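Local coordinates for protein glutathione S-transferase (Natrialba magadii ATCC 43099, PDB 6GZF) that probably catalyses glutathione transfer reactions, as a Xi-class glutathione transferase of the kind also called glutathionyl-hydroquinone reductase, at residues R55-V60 and H108-D113; A67-V72 and M243-V248; T75-E80 and E163-T168; M156-F161 and V169-E174. All coordinates share one frame; numbering follows the deposited sequence.

Contact 1: R55-V60 and H108-D113; sequences RYHLYV and HDHVHD
Tyr59 reaches out of strand 56-60 with its hydroxyl to meet the carboxylate of Asp109, and so ties an inner strand of the thioredoxin-fold sheet to the loop that runs before helix 117-124. With CG anti to its carbonyl carbon (chi1 -66°), the ring lies so that OD1 arrives at its edge, in its plane, while the two flat groups are turned 47° from each other. The hydrogen bond runs from Tyr59 OH to Asp109 OD1; its modelled length of 2.4 Å is doubtful at this resolution.

Val111 sits across the same hydroxyl at about a right angle to the tyrosine. Its CG2 branch also serves His57, passing 3.8 Å from CD2 as the two side chains run in opposite directions. His110 crosses His57 at about a right angle, their rings oblique to each other with planes at 55° and centroids 5.4 Å apart. CB of His110 lies 3.7 Å from CE1 of His57. Both imidazoles turn their polar atoms to serines of the neighbouring strand 84-87, His57 to Ser84 and Ser86, His110 to Ser86.

Asp109 shows how one acidic side chain can serve two structures at once, since it also folds its own loop. Replacing it with an alanine would probably leave the buried Tyr59 hydroxyl without this acceptor and the amides of Val111 and His112 without theirs. The Asx turn is made by Val111 N, which meets OD1 of Asp109 at 3.3 Å from above the carboxylate plane, and His112 N adds a bond of 2.9 Å to OD2 of Asp109.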
# COMPACT_ATOMS: atom_id res chain seq x y z
N ARG A 55 -30.21 29.54 -7.10
CA ARG A 55 -30.80 28.71 -8.14
C ARG A 55 -30.12 27.35 -8.28
O ARG A 55 -30.79 26.31 -8.29
CB ARG A 55 -30.75 29.44 -9.48
CG ARG A 55 -31.35 28.67 -10.63
CD ARG A 55 -31.22 29.42 -11.93
NE ARG A 55 -31.72 28.64 -13.06
CZ ARG A 55 -31.74 29.07 -14.32
NH1 ARG A 55 -31.28 30.28 -14.61
NH2 ARG A 55 -32.22 28.29 -15.28
N TYR A 56 -28.80 27.35 -8.38
CA TYR A 56 -28.06 26.13 -8.70
C TYR A 56 -27.62 25.36 -7.45
O TYR A 56 -27.13 25.95 -6.48
CB TYR A 56 -26.84 26.46 -9.57
CG TYR A 56 -27.21 27.18 -10.85
CD1 TYR A 56 -27.64 26.47 -11.96
CD2 TYR A 56 -27.13 28.56 -10.94
CE1 TYR A 56 -27.98 27.11 -13.14
CE2 TYR A 56 -27.46 29.22 -12.11
CZ TYR A 56 -27.89 28.49 -13.21
OH TYR A 56 -28.22 29.13 -14.38
N HIS A 57 -27.80 24.05 -7.49
CA HIS A 57 -27.46 23.18 -6.36
C HIS A 57 -26.33 22.23 -6.72
O HIS A 57 -26.23 21.77 -7.86
CB HIS A 57 -28.70 22.40 -5.91
CG HIS A 57 -28.51 21.66 -4.62
ND1 HIS A 57 -28.38 22.30 -3.41
CD2 HIS A 57 -28.44 20.33 -4.36
CE1 HIS A 57 -28.23 21.40 -2.45
NE2 HIS A 57 -28.26 20.20 -3.00
N LEU A 58 -25.47 21.93 -5.75
CA LEU A 58 -24.29 21.11 -5.99
C LEU A 58 -24.30 19.81 -5.19
O LEU A 58 -24.55 19.82 -3.98
CB LEU A 58 -23.02 21.91 -5.68
CG LEU A 58 -21.68 21.18 -5.78
CD1 LEU A 58 -21.41 20.74 -7.21
CD2 LEU A 58 -20.55 22.07 -5.26
N TYR A 59 -24.04 18.70 -5.86
CA TYR A 59 -23.95 17.40 -5.20
C TYR A 59 -22.51 16.91 -5.17
O TYR A 59 -21.88 16.77 -6.22
CB TYR A 59 -24.84 16.37 -5.90
CG TYR A 59 -26.31 16.66 -5.80
CD1 TYR A 59 -27.05 16.24 -4.71
CD2 TYR A 59 -26.97 17.35 -6.81
CE1 TYR A 59 -28.40 16.50 -4.61
CE2 TYR A 59 -28.32 17.62 -6.73
CZ TYR A 59 -29.03 17.19 -5.63
OH TYR A 59 -30.38 17.45 -5.54
N VAL A 60 -21.99 16.64 -3.98
CA VAL A 60 -20.61 16.19 -3.85
C VAL A 60 -20.43 15.07 -2.84
O VAL A 60 -21.27 14.85 -1.96
CB VAL A 60 -19.67 17.34 -3.42
CG1 VAL A 60 -19.62 18.44 -4.48
CG2 VAL A 60 -20.09 17.90 -2.07
N HIS A 108 -28.94 15.49 3.46
CA HIS A 108 -30.00 14.90 2.65
C HIS A 108 -30.06 15.61 1.30
O HIS A 108 -29.50 16.69 1.13
CB HIS A 108 -31.35 15.00 3.36
CG HIS A 108 -31.84 16.41 3.53
ND1 HIS A 108 -31.40 17.23 4.55
CD2 HIS A 108 -32.71 17.14 2.81
CE1 HIS A 108 -32.00 18.40 4.45
NE2 HIS A 108 -32.80 18.38 3.40
N ASP A 109 -30.74 14.99 0.34
CA ASP A 109 -30.97 15.62 -0.95
C ASP A 109 -31.90 16.82 -0.77
O ASP A 109 -33.12 16.65 -0.63
CB ASP A 109 -31.55 14.63 -1.96
CG ASP A 109 -32.06 15.29 -3.22
OD1 ASP A 109 -31.43 16.27 -3.68
OD2 ASP A 109 -33.09 14.84 -3.76
N HIS A 110 -31.33 18.02 -0.77
CA HIS A 110 -32.09 19.23 -0.50
C HIS A 110 -33.17 19.52 -1.54
O HIS A 110 -34.12 20.25 -1.27
CB HIS A 110 -31.15 20.44 -0.41
CG HIS A 110 -30.23 20.40 0.77
ND1 HIS A 110 -29.07 19.65 0.78
CD2 HIS A 110 -30.29 21.02 1.97
CE1 HIS A 110 -28.46 19.81 1.95
NE2 HIS A 110 -29.18 20.64 2.68
N VAL A 111 -33.04 18.93 -2.72
CA VAL A 111 -33.95 19.22 -3.82
C VAL A 111 -35.19 18.32 -3.82
O VAL A 111 -36.31 18.80 -3.69
CB VAL A 111 -33.25 19.12 -5.18
CG1 VAL A 111 -34.23 19.39 -6.31
CG2 VAL A 111 -32.09 20.10 -5.25
N HIS A 112 -34.98 17.01 -3.97
CA HIS A 112 -36.11 16.09 -4.08
C HIS A 112 -36.13 15.03 -2.99
O HIS A 112 -36.99 14.14 -3.01
CB HIS A 112 -36.09 15.41 -5.45
CG HIS A 112 -36.38 16.34 -6.59
ND1 HIS A 112 -37.54 17.08 -6.66
CD2 HIS A 112 -35.67 16.65 -7.70
CE1 HIS A 112 -37.53 17.80 -7.77
NE2 HIS A 112 -36.41 17.56 -8.41
N ASP A 113 -35.21 15.12 -2.04
CA ASP A 113 -35.13 14.20 -0.91
C ASP A 113 -35.07 12.75 -1.38
O ASP A 113 -35.85 11.90 -0.94
CB ASP A 113 -36.32 14.40 0.04
CG ASP A 113 -36.14 13.68 1.36
OD1 ASP A 113 -34.99 13.41 1.75
OD2 ASP A 113 -37.17 13.36 2.01

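Contact 2: A67-V72 and M243-V248; sequences AHRTLV and MFTTLV
His68 and Thr245 bring together the first helix of the thioredoxin-like domain and a helix of the all-helical domain, the two-domain plan of glutathione transferases. The axes of segments 67-72 and 243-247 approach to 9.4 Å at 124°, so the helices cross steeply, and every residue that touches is buried.

Van der Waals contacts make up most of it. His68 lies alongside Thr245, running the opposite way, and the methyl CG2 of Thr245 comes 3.4 Å from ND1 of His68. The imidazole also leans obliquely on Phe244, with CE1 of His68 3.5 Å from CE2 of Phe244; one turn further on, Val72 CG2 lies 4.2 Å from the same ring carbon, CE2 of Phe244.

Polar ends are settled by residues beyond the two segments: His68 NE2 pairs with Thr287 and ND1 with Arg249.

The remaining link goes through solvent. With OG1 between the backbone N and the carbonyl carbon (chi1 54°), the hydroxyl of Thr245 faces the bent chain of Arg69, whose side chain runs past it toward Ser150, a predicted glutathione-binding residue. Water 1 lies in the guanidinium plane, accepting from Arg69 NH1 at 2.6 Å and standing 2.9 Å from Thr245 OG1.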
# COMPACT_ATOMS: atom_id res chain seq x y z
N ALA A 67 -15.10 15.88 -7.32
CA ALA A 67 -16.10 16.70 -6.65
C ALA A 67 -15.42 17.73 -5.76
O ALA A 67 -15.89 18.86 -5.63
CB ALA A 67 -17.05 15.83 -5.84
N HIS A 68 -14.31 17.33 -5.15
CA HIS A 68 -13.55 18.19 -4.25
C HIS A 68 -13.05 19.44 -4.97
O HIS A 68 -12.88 20.50 -4.36
CB HIS A 68 -12.37 17.43 -3.64
CG HIS A 68 -11.66 18.17 -2.55
ND1 HIS A 68 -10.38 17.85 -2.15
CD2 HIS A 68 -12.06 19.20 -1.77
CE1 HIS A 68 -10.01 18.66 -1.18
NE2 HIS A 68 -11.01 19.49 -0.93
N ARG A 69 -12.81 19.32 -6.28
CA ARG A 69 -12.39 20.45 -7.10
C ARG A 69 -13.42 21.56 -7.07
O ARG A 69 -13.08 22.74 -6.97
CB ARG A 69 -12.13 19.99 -8.54
CG ARG A 69 -10.66 19.83 -8.88
CD ARG A 69 -10.41 18.58 -9.71
NE ARG A 69 -10.83 18.73 -11.10
CZ ARG A 69 -10.19 18.19 -12.13
NH1 ARG A 69 -9.09 17.48 -11.93
NH2 ARG A 69 -10.64 18.37 -13.37
N THR A 70 -14.69 21.19 -7.16
CA THR A 70 -15.79 22.15 -7.13
C THR A 70 -15.91 22.80 -5.75
O THR A 70 -16.24 23.98 -5.64
CB THR A 70 -17.13 21.50 -7.50
OG1 THR A 70 -17.49 20.55 -6.49
CG2 THR A 70 -17.02 20.79 -8.84
N LEU A 71 -15.64 22.03 -4.71
CA LEU A 71 -15.75 22.51 -3.33
C LEU A 71 -14.67 23.54 -3.01
O LEU A 71 -14.94 24.56 -2.37
CB LEU A 71 -15.67 21.35 -2.34
CG LEU A 71 -16.86 20.39 -2.34
CD1 LEU A 71 -16.72 19.36 -1.23
CD2 LEU A 71 -18.17 21.16 -2.19
N VAL A 72 -13.44 23.27 -3.44
CA VAL A 72 -12.33 24.18 -3.21
C VAL A 72 -12.57 25.51 -3.92
O VAL A 72 -12.30 26.58 -3.37
CB VAL A 72 -10.99 23.57 -3.68
CG1 VAL A 72 -9.87 24.60 -3.62
CG2 VAL A 72 -10.64 22.35 -2.84
N MET A 243 -4.39 19.71 -9.19
CA MET A 243 -3.26 19.00 -8.61
C MET A 243 -3.48 18.68 -7.13
O MET A 243 -3.15 17.60 -6.66
CB MET A 243 -1.98 19.82 -8.78
CG MET A 243 -0.72 19.14 -8.26
SD MET A 243 -0.21 17.75 -9.28
CE MET A 243 1.25 18.42 -10.07
N PHE A 244 -4.05 19.65 -6.41
CA PHE A 244 -4.22 19.55 -4.96
C PHE A 244 -5.11 18.38 -4.53
O PHE A 244 -4.79 17.68 -3.58
CB PHE A 244 -4.80 20.86 -4.42
CG PHE A 244 -5.29 20.77 -3.00
CD1 PHE A 244 -4.39 20.80 -1.94
CD2 PHE A 244 -6.64 20.66 -2.72
CE1 PHE A 244 -4.84 20.72 -0.64
CE2 PHE A 244 -7.09 20.58 -1.42
CZ PHE A 244 -6.20 20.61 -0.38
N THR A 245 -6.23 18.19 -5.23
CA THR A 245 -7.19 17.16 -4.84
C THR A 245 -6.65 15.75 -5.03
O THR A 245 -7.16 14.80 -4.45
CB THR A 245 -8.50 17.31 -5.63
OG1 THR A 245 -8.22 17.32 -7.03
CG2 THR A 245 -9.21 18.60 -5.25
N THR A 246 -5.61 15.62 -5.86
CA THR A 246 -4.93 14.34 -6.03
C THR A 246 -3.87 14.17 -4.95
O THR A 246 -3.84 13.15 -4.26
CB THR A 246 -4.27 14.23 -7.42
OG1 THR A 246 -5.28 14.30 -8.44
CG2 THR A 246 -3.53 12.91 -7.54
N LEU A 247 -3.01 15.17 -4.81
CA LEU A 247 -1.92 15.15 -3.84
C LEU A 247 -2.41 14.95 -2.41
O LEU A 247 -1.79 14.23 -1.63
CB LEU A 247 -1.12 16.45 -3.92
CG LEU A 247 0.19 16.42 -4.72
CD1 LEU A 247 -0.05 15.96 -6.14
CD2 LEU A 247 0.85 17.79 -4.70
N VAL A 248 -3.53 15.59 -2.07
CA VAL A 248 -4.06 15.55 -0.71
C VAL A 248 -4.52 14.13 -0.33
O VAL A 248 -4.65 13.81 0.85
CB VAL A 248 -5.24 16.54 -0.54
CG1 VAL A 248 -6.50 16.01 -1.21
CG2 VAL A 248 -5.49 16.84 0.93
O HOH W 1 -7.96 16.51 -9.80

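Contact 3: T75-E80 and E163-T168; sequences TLKGLE and EFADHT
The carbonyl oxygen of Lys77 is gripped by two successive backbone amides of the opposing loop. His167 N gives the straighter bond, 3.2 Å to Lys77 O with an N-H...O angle of 158°, coming in from 40° above the carbonyl plane; Asp166 N adds a weak one. The same Asp166 amide also donates to Gly78 O at 3.1 Å, so one N-H is shared between two consecutive carbonyls at the end of helix 65-77.

That end is a Schellman motif, with Gly78 as its C-prime residue. The positive phi there suits glycine, and the lack of a side chain lets the loop come close: the CA atoms of Gly78 and Asp166 are 4.7 Å apart. His167, CG anti to its carbonyl carbon (chi1 -55°), brings the edge of its ring up to Gly78 N. Ala165 packs beside the turn, its CB 4.0 Å from CD2 of Leu79. Lys77 sends its amino group on to Val169 O, further along the same loop.

Water 2 stands between the carboxylates of Glu80 and Asp166, 2.7 Å from Glu80 OE1 and 3.0 Å from Asp166 OD2. Because the direct hydrogen bonds joining the segments are made by backbone atoms, the loop's hold on the helix end is carried mainly by the main chain; at Gly78, however, the absence of a side chain matters, since a CB there would run into Asp166 and His167.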
# COMPACT_ATOMS: atom_id res chain seq x y z
N THR A 75 -15.44 27.55 -2.23
CA THR A 75 -14.97 28.17 -1.00
C THR A 75 -14.07 29.37 -1.29
O THR A 75 -14.21 30.42 -0.66
CB THR A 75 -14.21 27.17 -0.12
OG1 THR A 75 -14.98 25.97 0.01
CG2 THR A 75 -13.95 27.76 1.25
N LEU A 76 -13.17 29.21 -2.25
CA LEU A 76 -12.25 30.28 -2.62
C LEU A 76 -12.99 31.48 -3.18
O LEU A 76 -12.62 32.63 -2.92
CB LEU A 76 -11.23 29.77 -3.65
CG LEU A 76 -10.08 28.92 -3.11
CD1 LEU A 76 -9.15 28.49 -4.23
CD2 LEU A 76 -9.31 29.68 -2.04
N LYS A 77 -14.04 31.22 -3.95
CA LYS A 77 -14.82 32.27 -4.58
C LYS A 77 -15.78 32.93 -3.59
O LYS A 77 -16.17 34.08 -3.77
CB LYS A 77 -15.60 31.72 -5.77
CG LYS A 77 -15.45 32.53 -7.03
CD LYS A 77 -14.00 32.57 -7.47
CE LYS A 77 -13.85 33.29 -8.79
NZ LYS A 77 -14.25 34.72 -8.71
N GLY A 78 -16.15 32.19 -2.55
CA GLY A 78 -17.16 32.65 -1.62
C GLY A 78 -18.53 32.52 -2.26
O GLY A 78 -19.28 33.49 -2.35
N LEU A 79 -18.84 31.32 -2.72
CA LEU A 79 -20.09 31.06 -3.43
C LEU A 79 -21.01 30.13 -2.65
O LEU A 79 -21.98 29.60 -3.20
CB LEU A 79 -19.80 30.47 -4.81
CG LEU A 79 -19.30 31.44 -5.89
CD1 LEU A 79 -18.89 30.69 -7.15
CD2 LEU A 79 -20.36 32.48 -6.20
N GLU A 80 -20.70 29.92 -1.38
CA GLU A 80 -21.50 29.04 -0.53
C GLU A 80 -22.92 29.58 -0.37
O GLU A 80 -23.89 28.83 -0.49
CB GLU A 80 -20.85 28.87 0.85
CG GLU A 80 -19.38 28.52 0.82
CD GLU A 80 -18.48 29.75 0.85
OE1 GLU A 80 -18.94 30.83 0.42
OE2 GLU A 80 -17.32 29.63 1.30
N GLU A 163 -20.94 38.12 -9.91
CA GLU A 163 -21.93 39.01 -9.32
C GLU A 163 -22.30 38.59 -7.90
O GLU A 163 -22.74 39.40 -7.10
CB GLU A 163 -23.18 39.06 -10.20
CG GLU A 163 -24.25 40.04 -9.74
CD GLU A 163 -25.32 40.27 -10.79
OE1 GLU A 163 -25.01 40.18 -11.99
OE2 GLU A 163 -26.48 40.54 -10.40
N PHE A 164 -22.09 37.31 -7.59
CA PHE A 164 -22.57 36.76 -6.33
C PHE A 164 -21.45 36.22 -5.45
O PHE A 164 -21.69 35.77 -4.33
CB PHE A 164 -23.59 35.65 -6.61
CG PHE A 164 -24.62 36.03 -7.64
CD1 PHE A 164 -25.71 36.81 -7.29
CD2 PHE A 164 -24.48 35.62 -8.96
CE1 PHE A 164 -26.65 37.17 -8.24
CE2 PHE A 164 -25.42 35.97 -9.91
CZ PHE A 164 -26.51 36.75 -9.55
N ALA A 165 -20.22 36.28 -5.96
CA ALA A 165 -19.06 35.85 -5.18
C ALA A 165 -18.73 36.88 -4.11
O ALA A 165 -18.88 38.09 -4.33
CB ALA A 165 -17.86 35.63 -6.10
N ASP A 166 -18.27 36.41 -2.95
CA ASP A 166 -17.94 37.30 -1.85
C ASP A 166 -16.48 37.74 -1.87
O ASP A 166 -16.11 38.74 -1.26
CB ASP A 166 -18.26 36.63 -0.51
CG ASP A 166 -19.74 36.39 -0.31
OD1 ASP A 166 -20.55 37.04 -1.01
OD2 ASP A 166 -20.10 35.55 0.54
N HIS A 167 -15.65 36.98 -2.58
CA HIS A 167 -14.22 37.27 -2.64
C HIS A 167 -13.78 37.66 -4.05
O HIS A 167 -14.21 37.06 -5.03
CB HIS A 167 -13.41 36.07 -2.16
CG HIS A 167 -13.79 35.60 -0.79
ND1 HIS A 167 -14.36 34.36 -0.56
CD2 HIS A 167 -13.69 36.20 0.42
CE1 HIS A 167 -14.59 34.22 0.73
NE2 HIS A 167 -14.19 35.32 1.35
N THR A 168 -12.92 38.67 -4.14
CA THR A 168 -12.36 39.08 -5.42
C THR A 168 -11.14 38.22 -5.73
O THR A 168 -10.01 38.71 -5.75
CB THR A 168 -11.98 40.57 -5.42
OG1 THR A 168 -13.02 41.34 -4.81
CG2 THR A 168 -11.75 41.07 -6.84
O HOH W 2 -20.85 32.72 0.06

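Contact 4: M156-F161 and V169-E174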
# COMPACT_ATOMS: atom_id res chain seq x y z
N MET A 156 -16.74 27.38 -14.55
CA MET A 156 -17.89 28.27 -14.56
C MET A 156 -18.15 28.87 -13.18
O MET A 156 -18.67 29.98 -13.06
CB MET A 156 -19.14 27.55 -15.07
CG MET A 156 -19.68 26.47 -14.16
SD MET A 156 -21.12 25.65 -14.90
CE MET A 156 -20.33 24.60 -16.12
N PHE A 157 -17.77 28.15 -12.13
CA PHE A 157 -17.77 28.71 -10.78
C PHE A 157 -16.81 29.88 -10.72
O PHE A 157 -17.04 30.86 -10.01
CB PHE A 157 -17.36 27.66 -9.73
CG PHE A 157 -18.48 26.77 -9.28
CD1 PHE A 157 -19.70 26.77 -9.92
CD2 PHE A 157 -18.30 25.93 -8.18
CE1 PHE A 157 -20.73 25.94 -9.49
CE2 PHE A 157 -19.32 25.11 -7.75
CZ PHE A 157 -20.54 25.11 -8.40
N ASP A 158 -15.73 29.76 -11.48
CA ASP A 158 -14.63 30.70 -11.45
C ASP A 158 -14.89 31.97 -12.25
O ASP A 158 -14.56 33.07 -11.81
CB ASP A 158 -13.36 30.01 -11.96
CG ASP A 158 -12.10 30.77 -11.64
OD1 ASP A 158 -12.11 31.61 -10.71
OD2 ASP A 158 -11.08 30.53 -12.32
N THR A 159 -15.49 31.83 -13.43
CA THR A 159 -15.55 32.93 -14.38
C THR A 159 -16.95 33.48 -14.65
O THR A 159 -17.09 34.46 -15.38
CB THR A 159 -14.94 32.52 -15.73
OG1 THR A 159 -15.70 31.44 -16.29
CG2 THR A 159 -13.49 32.07 -15.55
N GLU A 160 -17.98 32.87 -14.07
CA GLU A 160 -19.34 33.22 -14.44
C GLU A 160 -20.21 33.73 -13.29
O GLU A 160 -21.27 34.31 -13.52
CB GLU A 160 -20.03 32.02 -15.10
CG GLU A 160 -19.25 31.42 -16.26
CD GLU A 160 -19.02 32.41 -17.39
OE1 GLU A 160 -20.01 32.80 -18.05
OE2 GLU A 160 -17.85 32.79 -17.62
N PHE A 161 -19.77 33.52 -12.05
CA PHE A 161 -20.56 33.91 -10.88
C PHE A 161 -19.97 35.11 -10.14
O PHE A 161 -20.04 35.18 -8.91
CB PHE A 161 -20.70 32.73 -9.92
CG PHE A 161 -21.63 31.65 -10.40
CD1 PHE A 161 -21.16 30.62 -11.19
CD2 PHE A 161 -22.97 31.67 -10.06
CE1 PHE A 161 -22.01 29.62 -11.63
CE2 PHE A 161 -23.83 30.68 -10.50
CZ PHE A 161 -23.35 29.65 -11.28
N VAL A 169 -11.38 36.94 -5.96
CA VAL A 169 -10.32 36.00 -6.29
C VAL A 169 -10.47 35.58 -7.75
O VAL A 169 -11.58 35.35 -8.22
CB VAL A 169 -10.35 34.76 -5.38
CG1 VAL A 169 -9.18 33.83 -5.70
CG2 VAL A 169 -10.31 35.18 -3.92
N ASP A 170 -9.35 35.50 -8.46
CA ASP A 170 -9.38 35.18 -9.88
C ASP A 170 -8.46 34.00 -10.18
O ASP A 170 -7.27 34.17 -10.44
CB ASP A 170 -8.99 36.41 -10.71
CG ASP A 170 -9.18 36.20 -12.20
OD1 ASP A 170 -9.88 35.24 -12.59
OD2 ASP A 170 -8.65 37.02 -12.98
N LEU A 171 -9.03 32.79 -10.15
CA LEU A 171 -8.25 31.57 -10.32
C LEU A 171 -8.07 31.20 -11.79
O LEU A 171 -7.68 30.08 -12.12
CB LEU A 171 -8.93 30.41 -9.58
CG LEU A 171 -9.26 30.67 -8.11
CD1 LEU A 171 -10.21 29.61 -7.58
CD2 LEU A 171 -7.99 30.73 -7.27
N TYR A 172 -8.35 32.16 -12.67
CA TYR A 172 -8.13 32.00 -14.10
C TYR A 172 -7.79 33.37 -14.69
O TYR A 172 -8.52 33.87 -15.55
CB TYR A 172 -9.36 31.39 -14.76
CG TYR A 172 -9.19 30.96 -16.20
CD1 TYR A 172 -8.26 29.99 -16.56
CD2 TYR A 172 -9.98 31.50 -17.20
CE1 TYR A 172 -8.11 29.60 -17.87
CE2 TYR A 172 -9.84 31.11 -18.52
CZ TYR A 172 -8.90 30.16 -18.85
OH TYR A 172 -8.76 29.76 -20.16
N PRO A 173 -6.69 33.98 -14.23
CA PRO A 173 -6.41 35.39 -14.49
C PRO A 173 -5.84 35.67 -15.88
O PRO A 173 -5.29 34.78 -16.52
CB PRO A 173 -5.38 35.74 -13.42
CG PRO A 173 -4.62 34.48 -13.23
CD PRO A 173 -5.60 33.34 -13.46
N GLU A 174 -5.98 36.91 -16.32
CA GLU A 174 -5.48 37.35 -17.62
C GLU A 174 -3.96 37.21 -17.70
O GLU A 174 -3.24 37.63 -16.80
CB GLU A 174 -5.90 38.80 -17.88
CG GLU A 174 -4.98 39.56 -18.83
CD GLU A 174 -4.96 41.05 -18.54
OE1 GLU A 174 -5.42 41.46 -17.46
OE2 GLU A 174 -4.47 41.81 -19.40
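This is a contact of a side-chain carboxylate with a backbone: Asp158, near the end of helix 150-159, meets Leu171 and Tyr172 in the loop that leads on to helix 177-192. CG stands anti to the backbone N (chi1 -166°), which carries the acid across to the loop. There OD1 accepts a weak hydrogen bond from Leu171 N at 3.3 Å. The other oxygen lies against carbon, with OD2 of Asp158 3.5 Å from CB of Leu171 and beside CB of Tyr172; the amide of Tyr172 is close but badly angled for a bond.

In glutathione transferases the thioredoxin-like domain is joined to the helical domain by a connecting stretch, and helix 150-159 is the last of the first domain before this crossing. Leu171 accordingly touches both sides, packing on Leu76 of helix 65-77 and on Ile241 of helix 238-247.

Asp170 OD1, 4.7 Å from Asp158 OD1, and the nearby Glu238 would tend to raise the pKa of Asp158, while the ammonium of Lys77 close by may offset this. A leucine at this place is likely to leave the Leu171 amide without its side-chain acceptor, two methyls standing where the carboxylate oxygens were.

Tyr172 crosses the carboxylate at about a right angle, the planes of ring and acid 65° apart, and its ring leads away toward Arg155, with which it makes a cation-pi pair, while its hydroxyl bonds to Asp181. Beside the acid, Thr159 comes to the same ring obliquely, its methyl CG2 3.9 Å from CD2 of Tyr172.

Overall arrangement
Helix 65-77 touches all four contacts: strand 56-60 of contact 1 packs on it, contact 2 uses its early turns, contact 3 its end, and contact 4 lies against it. Contacts 3 and 4 have centres about 10 Å apart; contacts 1 and 4, with centres about 23 Å apart, still meet where Leu58 lies on Phe157 and Tyr56 on Phe161. Along the chain contact 1 alternates with 2 and 3 and closes before 4 opens; 3 and 4 alternate inside the loop closed by contact 2. Contact 1 stays within the thioredoxin-like domain, contact 2 spans the domain boundary, and contacts 3 and 4 lie along the chain's passage between domains, the short-range tie being contact 4.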